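Local coordinates for protein putative cytosine/guanine deaminase (PDB 2PAJ) that catalyses the zinc-dependent hydrolytic deamination of 2-amino-4-hydroxypteridines such as isoxanthopterin to the 2,4-dihydroxy product, releasing ammonium, at residues I14-A19 and D62-V67; V67-W72 and A415-D420; V215-T220 and L243-H248. One frame throughout, in Å; residues are numbered along the deposited sequence.

From the N terminus, contact 1 comes first: it closes a loop that holds strands but no helix, bringing 14-19 alongside 62-67 at the edge of the small N-terminal sheet. Contact 2 follows in series and starts at Val67, the residue the two share. It pairs 67-72 with 415-420, far down the chain, and so spans most of the amidohydrolase barrel. Contact 3, between 215-220 and 243-248, is nested inside that long loop, around a single helix. Contacts 1 and 2 touch, as where Ala17 and Ile14 pack on Ile68. Contact 3 lies on the opposite side of the chain's centre, about 30 Å from contact 2 centre to centre, at the zinc site.

Contact 1: I14-A19 and D62-V67; sequences IRNAAA and DATDCV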
loop_
_atom_site.group_PDB
_atom_site.type_symbol
_atom_site.label_atom_id
_atom_site.label_comp_id
_atom_site.label_asym_id
_atom_site.label_seq_id
_atom_site.Cartn_x
_atom_site.Cartn_y
_atom_site.Cartn_z
ATOM N N ILE A 14 9.934 -14.323 19.025
ATOM C CA ILE A 14 10.671 -14.587 17.803
ATOM C C ILE A 14 12.109 -14.586 18.314
ATOM O O ILE A 14 12.571 -13.595 18.886
ATOM C CB ILE A 14 10.445 -13.454 16.778
ATOM C CG1 ILE A 14 8.948 -13.326 16.471
ATOM C CG2 ILE A 14 11.217 -13.731 15.502
ATOM C CD1 ILE A 14 8.610 -12.158 15.572
ATOM N N ARG A 15 12.804 -15.703 18.142
ATOM C CA ARG A 15 14.161 -15.795 18.656
ATOM C C ARG A 15 15.268 -15.976 17.638
ATOM O O ARG A 15 15.074 -16.548 16.560
ATOM C CB ARG A 15 14.289 -16.959 19.643
ATOM C CG ARG A 15 13.102 -17.220 20.535
ATOM C CD ARG A 15 13.428 -18.402 21.436
ATOM N NE ARG A 15 14.576 -18.113 22.304
ATOM C CZ ARG A 15 15.294 -19.036 22.943
ATOM N NH1 ARG A 15 14.996 -20.329 22.816
ATOM N NH2 ARG A 15 16.305 -18.665 23.722
ATOM N N ASN A 16 16.439 -15.478 18.027
ATOM C CA ASN A 16 17.670 -15.618 17.268
ATOM C C ASN A 16 17.675 -15.116 15.832
ATOM O O ASN A 16 18.061 -15.840 14.919
ATOM C CB ASN A 16 18.071 -17.091 17.318
ATOM C CG ASN A 16 19.510 -17.309 16.987
ATOM O OD1 ASN A 16 20.388 -16.653 17.544
ATOM N ND2 ASN A 16 19.774 -18.244 16.084
ATOM N N ALA A 17 17.262 -13.872 15.630
ATOM C CA ALA A 17 17.227 -13.299 14.285
ATOM C C ALA A 17 18.643 -12.925 13.831
ATOM O O ALA A 17 19.461 -12.456 14.632
ATOM C CB ALA A 17 16.334 -12.076 14.264
ATOM N N ALA A 18 18.929 -13.135 12.549
ATOM C CA ALA A 18 20.235 -12.819 11.995
ATOM C C ALA A 18 20.385 -11.310 11.828
ATOM O O ALA A 18 21.491 -10.781 11.860
ATOM C CB ALA A 18 20.407 -13.518 10.657
ATOM N N ALA A 19 19.261 -10.622 11.653
ATOM C CA ALA A 19 19.255 -9.174 11.478
ATOM C C ALA A 19 17.864 -8.587 11.723
ATOM O O ALA A 19 16.848 -9.243 11.473
ATOM C CB ALA A 19 19.727 -8.819 10.082
ATOM N N ASP A 62 11.441 -19.877 15.904
ATOM C CA ASP A 62 12.885 -19.872 15.683
ATOM C C ASP A 62 13.261 -19.153 14.388
ATOM O O ASP A 62 13.119 -19.693 13.286
ATOM C CB ASP A 62 13.396 -21.313 15.653
ATOM C CG ASP A 62 14.903 -21.398 15.545
ATOM O OD1 ASP A 62 15.582 -20.644 16.274
ATOM O OD2 ASP A 62 15.407 -22.218 14.741
ATOM N N ALA A 63 13.749 -17.928 14.538
ATOM C CA ALA A 63 14.132 -17.120 13.394
ATOM C C ALA A 63 15.621 -17.203 13.156
ATOM O O ALA A 63 16.248 -16.234 12.725
ATOM C CB ALA A 63 13.720 -15.668 13.611
ATOM N N THR A 64 16.190 -18.363 13.455
ATOM C CA THR A 64 17.611 -18.561 13.247
ATOM C C THR A 64 17.928 -18.436 11.759
ATOM O O THR A 64 17.281 -19.071 10.915
ATOM C CB THR A 64 18.056 -19.934 13.739
ATOM O OG1 THR A 64 17.744 -20.053 15.127
ATOM C CG2 THR A 64 19.549 -20.108 13.548
ATOM N N ASP A 65 18.922 -17.597 11.464
ATOM C CA ASP A 65 19.393 -17.324 10.108
ATOM C C ASP A 65 18.417 -16.467 9.323
ATOM O O ASP A 65 18.635 -16.205 8.139
ATOM C CB ASP A 65 19.637 -18.623 9.329
ATOM C CG ASP A 65 20.707 -19.484 9.948
ATOM O OD1 ASP A 65 21.762 -18.942 10.336
ATOM O OD2 ASP A 65 20.491 -20.709 10.026
ATOM N N CYS A 66 17.341 -16.039 9.974
ATOM C CA CYS A 66 16.348 -15.218 9.305
ATOM C C CYS A 66 16.528 -13.743 9.583
ATOM O O CYS A 66 17.054 -13.342 10.614
ATOM C CB CYS A 66 14.936 -15.637 9.709
ATOM S SG CYS A 66 14.479 -17.268 9.153
ATOM N N VAL A 67 16.070 -12.946 8.631
ATOM C CA VAL A 67 16.146 -11.499 8.710
ATOM C C VAL A 67 14.744 -10.966 9.007
ATOM O O VAL A 67 13.743 -11.450 8.469
ATOM C CB VAL A 67 16.677 -10.913 7.370
ATOM C CG1 VAL A 67 16.779 -9.405 7.442
ATOM C CG2 VAL A 67 18.037 -11.507 7.057
HETATM O O HOH W 1 20.283 -16.023 13.157
#
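Asn16 reaches across to Thr64 with its side-chain amide. Its CG stands anti to the backbone N (chi1 -161°), which carries the chain over to the side of Thr64. Along the way CB comes within 3.7 Å of Thr64 OG1, and CG stays close to the same oxygen. At the tip, ND2 donates to Thr64 OG1 over 2.9 Å, nearly straight at 166°, with the hydroxyl lying close to the amide plane; Thr64 CG2 flanks the same nitrogen. The hydroxyl passes the chain of bonds on by donating to Asp62 OD1, which it meets on the syn side but somewhat out of the carboxylate plane. Amide, hydroxyl and carboxylate thus form a short relay that fixes the rotation of Thr64.

Beneath this relay the backbones pair in parallel. Ala63 N donates to Arg15 O at 2.8 Å, in the carbonyl plane, where strand 11-15 runs out beside strand 59-62. This is the edge of the small N-terminal beta sheet next to the barrel, and the carboxylate of Asp38, in the loop leading into strand 39-42, accepts from Asn16 N. A type II beta turn then carries the chain from Ala63 to Cys66, closed by Cys66 N donating to Ala63 O. Water 1 bridges the two segments here: it donates to Asn16 O and accepts from Asp65 N at 2.7 Å. Past the turn, Ala18 N donates a hydrogen bond to Cys66 O, also at 2.7 Å.

Apolar contacts accompany these bonds. Ile14 turns its CG2 branch to Ala63 CB, 3.7 Å away, and Ala63 in turn touches Val416 of strand 414-418. Separately, where the chains pair in parallel once more, Ala19 CB rests on Val67 CG1 at 4.0 Å.

Contact 2: V67-W72 and A415-D420; sequences VIYPAW and AVYRLD
Four backbone hydrogen bonds join Val67 and Tyr69 to Tyr417 and Ala415, two for each antiparallel hydrogen-bonded pair. Tyr417 N donates a hydrogen bond to Val67 O at 2.9 Å, and Val67 N answers with a longer bond to Tyr417 O, 3.2 Å. At the next hydrogen-bonded pair, Ala415 N meets Tyr69 O at 2.9 Å, nearly straight at 171°, while Tyr69 N donates to Ala415 O. Between them Ile68 and Val416 form the non-hydrogen-bonded pair, with their side chains side by side and pointing the same way; Ile68 CG1 meets Val416 CG2 at 3.9 Å.

The face of Val67, Tyr69, Ala415 and Tyr417 carries the two tyrosines. Tyr417 drives its CE1 edge at the face of Tyr69, a T-shaped stack with ring planes at 90° and centroids 5.5 Å apart. CE1 lies 3.7 Å from Tyr69 CB, so the contact sits at the root of the Tyr69 ring, leaving the hydroxyl of Tyr69 to bond the backbone oxygen of Ala431. Tyr417 swings its CG beside its own backbone N (chi1 -53°), which sends its ring along the sheet toward Trp72. At the far end of the pairing, Val67 CG2 touches Leu419 CD1. Helix 383-398 packs on Tyr69 and Trp72, and helix 433-436 on both tyrosines.

The buried amides and carbonyls of the two hydrogen-bonded pairs therefore satisfy one another, while aromatic and aliphatic packing closes the faces: a largely apolar seam that joins the first barrel strand to the strand following the barrel.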
loop_
_atom_site.group_PDB
_atom_site.type_symbol
_atom_site.label_atom_id
_atom_site.label_comp_id
_atom_site.label_asym_id
_atom_site.label_seq_id
_atom_site.Cartn_x
_atom_site.Cartn_y
_atom_site.Cartn_z
ATOM N N VAL A 67 16.070 -12.946 8.631
ATOM C CA VAL A 67 16.146 -11.499 8.710
ATOM C C VAL A 67 14.744 -10.966 9.007
ATOM O O VAL A 67 13.743 -11.450 8.469
ATOM C CB VAL A 67 16.677 -10.913 7.370
ATOM C CG1 VAL A 67 16.779 -9.405 7.442
ATOM C CG2 VAL A 67 18.037 -11.507 7.057
ATOM N N ILE A 68 14.683 -9.974 9.884
ATOM C CA ILE A 68 13.417 -9.374 10.266
ATOM C C ILE A 68 13.342 -7.949 9.728
ATOM O O ILE A 68 14.316 -7.201 9.776
ATOM C CB ILE A 68 13.242 -9.393 11.813
ATOM C CG1 ILE A 68 13.085 -10.840 12.287
ATOM C CG2 ILE A 68 12.025 -8.586 12.223
ATOM C CD1 ILE A 68 12.942 -10.993 13.768
ATOM N N TYR A 69 12.173 -7.610 9.196
ATOM C CA TYR A 69 11.865 -6.308 8.605
ATOM C C TYR A 69 10.468 -5.953 9.111
ATOM O O TYR A 69 9.728 -6.823 9.583
ATOM C CB TYR A 69 11.724 -6.445 7.081
ATOM C CG TYR A 69 12.935 -6.244 6.178
ATOM C CD1 TYR A 69 14.190 -6.776 6.500
ATOM C CD2 TYR A 69 12.793 -5.581 4.948
ATOM C CE1 TYR A 69 15.266 -6.656 5.625
ATOM C CE2 TYR A 69 13.856 -5.458 4.068
ATOM C CZ TYR A 69 15.090 -5.999 4.409
ATOM O OH TYR A 69 16.135 -5.905 3.522
ATOM N N PRO A 70 10.095 -4.670 9.060
ATOM C CA PRO A 70 8.736 -4.389 9.518
ATOM C C PRO A 70 7.917 -4.706 8.257
ATOM O O PRO A 70 8.421 -4.534 7.146
ATOM C CB PRO A 70 8.784 -2.903 9.864
ATOM C CG PRO A 70 9.832 -2.376 8.990
ATOM C CD PRO A 70 10.898 -3.440 9.038
ATOM N N ALA A 71 6.698 -5.220 8.398
ATOM C CA ALA A 71 5.881 -5.547 7.226
ATOM C C ALA A 71 5.728 -4.318 6.312
ATOM O O ALA A 71 5.743 -3.185 6.783
ATOM C CB ALA A 71 4.517 -6.067 7.672
ATOM N N TRP A 72 5.591 -4.533 5.008
ATOM C CA TRP A 72 5.466 -3.407 4.089
ATOM C C TRP A 72 4.127 -2.687 4.187
ATOM O O TRP A 72 3.114 -3.249 4.592
ATOM C CB TRP A 72 5.636 -3.854 2.630
ATOM C CG TRP A 72 6.908 -4.559 2.312
ATOM C CD1 TRP A 72 7.063 -5.883 2.004
ATOM C CD2 TRP A 72 8.220 -3.995 2.340
ATOM N NE1 TRP A 72 8.392 -6.178 1.853
ATOM C CE2 TRP A 72 9.129 -5.038 2.053
ATOM C CE3 TRP A 72 8.724 -2.708 2.589
ATOM C CZ2 TRP A 72 10.516 -4.837 2.002
ATOM C CZ3 TRP A 72 10.092 -2.505 2.541
ATOM C CH2 TRP A 72 10.977 -3.569 2.250
ATOM N N ALA A 415 7.713 -8.958 9.401
ATOM C CA ALA A 415 8.013 -9.924 8.361
ATOM C C ALA A 415 9.329 -10.623 8.715
ATOM O O ALA A 415 10.335 -9.978 9.002
ATOM C CB ALA A 415 8.123 -9.232 7.024
ATOM N N VAL A 416 9.302 -11.948 8.722
ATOM C CA VAL A 416 10.479 -12.740 9.016
ATOM C C VAL A 416 10.782 -13.520 7.751
ATOM O O VAL A 416 10.025 -14.418 7.377
ATOM C CB VAL A 416 10.206 -13.701 10.174
ATOM C CG1 VAL A 416 11.420 -14.582 10.436
ATOM C CG2 VAL A 416 9.854 -12.898 11.402
ATOM N N TYR A 417 11.881 -13.167 7.089
ATOM C CA TYR A 417 12.268 -13.827 5.840
ATOM C C TYR A 417 13.356 -14.895 5.961
ATOM O O TYR A 417 14.365 -14.703 6.641
ATOM C CB TYR A 417 12.740 -12.795 4.813
ATOM C CG TYR A 417 11.784 -11.659 4.539
ATOM C CD1 TYR A 417 12.014 -10.387 5.078
ATOM C CD2 TYR A 417 10.673 -11.836 3.710
ATOM C CE1 TYR A 417 11.165 -9.321 4.793
ATOM C CE2 TYR A 417 9.820 -10.775 3.421
ATOM C CZ TYR A 417 10.072 -9.521 3.964
ATOM O OH TYR A 417 9.239 -8.464 3.678
ATOM N N ARG A 418 13.139 -16.026 5.300
ATOM C CA ARG A 418 14.134 -17.089 5.289
ATOM C C ARG A 418 14.840 -16.971 3.933
ATOM O O ARG A 418 14.192 -17.017 2.885
ATOM C CB ARG A 418 13.471 -18.464 5.444
ATOM C CG ARG A 418 14.461 -19.622 5.464
ATOM C CD ARG A 418 13.892 -20.815 6.198
ATOM N NE ARG A 418 13.920 -20.637 7.648
ATOM C CZ ARG A 418 13.040 -21.197 8.471
ATOM N NH1 ARG A 418 12.068 -21.957 7.974
ATOM N NH2 ARG A 418 13.129 -21.016 9.779
ATOM N N LEU A 419 16.160 -16.781 3.956
ATOM C CA LEU A 419 16.933 -16.637 2.722
ATOM C C LEU A 419 17.488 -17.985 2.295
ATOM O O LEU A 419 18.692 -18.142 2.125
ATOM C CB LEU A 419 18.087 -15.663 2.935
ATOM C CG LEU A 419 17.771 -14.319 3.589
ATOM C CD1 LEU A 419 19.055 -13.538 3.751
ATOM C CD2 LEU A 419 16.776 -13.535 2.747
ATOM N N ASP A 420 16.603 -18.951 2.109
ATOM C CA ASP A 420 16.991 -20.299 1.724
ATOM C C ASP A 420 17.189 -20.496 0.214
ATOM O O ASP A 420 17.496 -21.601 -0.240
ATOM C CB ASP A 420 15.937 -21.261 2.256
ATOM C CG ASP A 420 14.536 -20.847 1.859
ATOM O OD1 ASP A 420 14.181 -20.989 0.666
ATOM O OD2 ASP A 420 13.794 -20.362 2.739
#

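Contact 3: V215-T220 and L243-H248; sequences VVMAPT and LRMHSH. With ZN (zinc ion), chain B.
Ser247 OG sits among three backbone groups: it lies 2.6 Å from Pro219 O and 2.9 Å from Thr220 O, within bonding distance of both carbonyls, and it takes a hydrogen bond from Val222 N. A chi1 of -176° turns OG away from the serine's own N and into the bend of the chain from Pro219 to Thr220. Thr220 O is also held by His248 N at 2.8 Å, a bond that runs almost in line with the carbonyl. Serine and backbone together thus fix the loop just where the metal ligand begins.

From there the His248 side chain lies beside that of Thr220, pointing the same way, with Thr220 CG2 4.0 Å from ND1. The far nitrogen, NE2, binds the zinc ion at 2.1 Å; His76, His78 and Asp336 bind the same ion.

Further back, two backbone bonds hold the parallel strands together: Met217 N to Arg244 O, and His246 N to Met217 O at 3.0 Å. The axes of the short segments 215-217 and 244-248 make an angle of 62°. Met217 CB and Met245 CG meet at 4.1 Å on the side covered by helix 228-240, where both methionines touch Ala238. On the other side Val216 CG2 lies 4.0 Å from His246 CB, and the His246 ring stacks on Trp282. At the N-terminal end of the pairing, Leu243 CD1 comes near Val215 CG1.

Strand 213-217, helix 228-240 and strand 244-248 make a beta-alpha-beta crossover of the amidohydrolase TIM barrel, with His248 as the metal-binding histidine at the C-terminal end of the fifth barrel strand.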
loop_
_atom_site.group_PDB
_atom_site.type_symbol
_atom_site.label_atom_id
_atom_site.label_comp_id
_atom_site.label_asym_id
_atom_site.label_seq_id
_atom_site.Cartn_x
_atom_site.Cartn_y
_atom_site.Cartn_z
ATOM N N VAL A 215 -10.516 4.820 5.717
ATOM C CA VAL A 215 -11.197 5.364 4.551
ATOM C C VAL A 215 -10.607 6.723 4.225
ATOM O O VAL A 215 -10.333 7.502 5.119
ATOM C CB VAL A 215 -12.718 5.536 4.829
ATOM C CG1 VAL A 215 -13.411 6.155 3.617
ATOM C CG2 VAL A 215 -13.348 4.193 5.188
ATOM N N VAL A 216 -10.392 6.999 2.945
ATOM C CA VAL A 216 -9.862 8.294 2.545
ATOM C C VAL A 216 -10.528 8.810 1.255
ATOM O O VAL A 216 -10.946 8.033 0.394
ATOM C CB VAL A 216 -8.263 8.269 2.421
ATOM C CG1 VAL A 216 -7.719 6.888 2.677
ATOM C CG2 VAL A 216 -7.805 8.745 1.063
ATOM N N MET A 217 -10.647 10.137 1.173
ATOM C CA MET A 217 -11.233 10.874 0.047
ATOM C C MET A 217 -10.233 10.828 -1.113
ATOM O O MET A 217 -9.197 11.479 -1.044
ATOM C CB MET A 217 -11.451 12.327 0.489
ATOM C CG MET A 217 -12.057 13.282 -0.544
ATOM S SD MET A 217 -13.808 13.001 -0.870
ATOM C CE MET A 217 -13.776 12.580 -2.566
ATOM N N ALA A 218 -10.551 10.101 -2.186
ATOM C CA ALA A 218 -9.604 9.960 -3.294
ATOM C C ALA A 218 -10.058 10.069 -4.756
ATOM O O ALA A 218 -9.934 9.111 -5.522
ATOM C CB ALA A 218 -8.841 8.648 -3.117
ATOM N N PRO A 219 -10.560 11.240 -5.171
ATOM C CA PRO A 219 -10.991 11.385 -6.567
ATOM C C PRO A 219 -9.823 10.990 -7.492
ATOM O O PRO A 219 -8.761 11.614 -7.449
ATOM C CB PRO A 219 -11.325 12.871 -6.664
ATOM C CG PRO A 219 -11.768 13.209 -5.263
ATOM C CD PRO A 219 -10.762 12.486 -4.413
ATOM N N THR A 220 -10.022 9.971 -8.324
ATOM C CA THR A 220 -8.970 9.471 -9.220
ATOM C C THR A 220 -7.862 10.451 -9.635
ATOM O O THR A 220 -6.762 10.408 -9.085
ATOM C CB THR A 220 -9.587 8.858 -10.470
ATOM O OG1 THR A 220 -10.793 8.172 -10.102
ATOM C CG2 THR A 220 -8.610 7.850 -11.090
ATOM N N LEU A 243 -10.782 12.652 7.665
ATOM C CA LEU A 243 -10.182 11.701 6.737
ATOM C C LEU A 243 -9.043 12.349 5.959
ATOM O O LEU A 243 -8.942 13.573 5.905
ATOM C CB LEU A 243 -11.224 11.203 5.732
ATOM C CG LEU A 243 -12.539 10.599 6.193
ATOM C CD1 LEU A 243 -13.347 10.233 4.968
ATOM C CD2 LEU A 243 -12.283 9.377 7.062
ATOM N N ARG A 244 -8.191 11.521 5.354
ATOM C CA ARG A 244 -7.080 12.022 4.550
ATOM C C ARG A 244 -7.474 12.051 3.073
ATOM O O ARG A 244 -8.439 11.403 2.661
ATOM C CB ARG A 244 -5.834 11.157 4.740
ATOM C CG ARG A 244 -5.347 11.161 6.163
ATOM C CD ARG A 244 -3.866 10.957 6.257
ATOM N NE ARG A 244 -3.413 11.365 7.579
ATOM C CZ ARG A 244 -2.169 11.722 7.872
ATOM N NH1 ARG A 244 -1.230 11.721 6.931
ATOM N NH2 ARG A 244 -1.872 12.104 9.102
ATOM N N MET A 245 -6.729 12.815 2.281
ATOM C CA MET A 245 -7.014 12.947 0.856
ATOM C C MET A 245 -5.883 12.387 -0.004
ATOM O O MET A 245 -4.702 12.557 0.308
ATOM C CB MET A 245 -7.232 14.413 0.520
ATOM C CG MET A 245 -8.428 15.052 1.215
ATOM S SD MET A 245 -8.190 16.803 1.433
ATOM C CE MET A 245 -7.899 16.820 3.091
ATOM N N HIS A 246 -6.253 11.721 -1.093
ATOM C CA HIS A 246 -5.281 11.135 -1.995
ATOM C C HIS A 246 -5.757 11.163 -3.436
ATOM O O HIS A 246 -6.936 10.990 -3.702
ATOM C CB HIS A 246 -5.000 9.696 -1.570
ATOM C CG HIS A 246 -4.177 8.924 -2.549
ATOM N ND1 HIS A 246 -4.688 7.877 -3.281
ATOM C CD2 HIS A 246 -2.884 9.053 -2.926
ATOM C CE1 HIS A 246 -3.743 7.392 -4.067
ATOM N NE2 HIS A 246 -2.640 8.089 -3.872
ATOM N N SER A 247 -4.834 11.379 -4.369
ATOM C CA SER A 247 -5.186 11.404 -5.789
ATOM C C SER A 247 -3.977 11.263 -6.723
ATOM O O SER A 247 -2.827 11.391 -6.300
ATOM C CB SER A 247 -5.935 12.706 -6.123
ATOM O OG SER A 247 -6.378 12.737 -7.470
ATOM N N HIS A 248 -4.271 10.969 -7.990
ATOM C CA HIS A 248 -3.278 10.848 -9.047
ATOM C C HIS A 248 -3.000 12.293 -9.477
ATOM O O HIS A 248 -3.918 13.007 -9.878
ATOM C CB HIS A 248 -3.876 10.092 -10.239
ATOM C CG HIS A 248 -3.678 8.606 -10.203
ATOM N ND1 HIS A 248 -4.638 7.723 -10.650
ATOM C CD2 HIS A 248 -2.604 7.852 -9.868
ATOM C CE1 HIS A 248 -4.165 6.492 -10.594
ATOM N NE2 HIS A 248 -2.931 6.541 -10.126
HETATM ZN ZN ZN B . -2.390 4.559 -10.098
#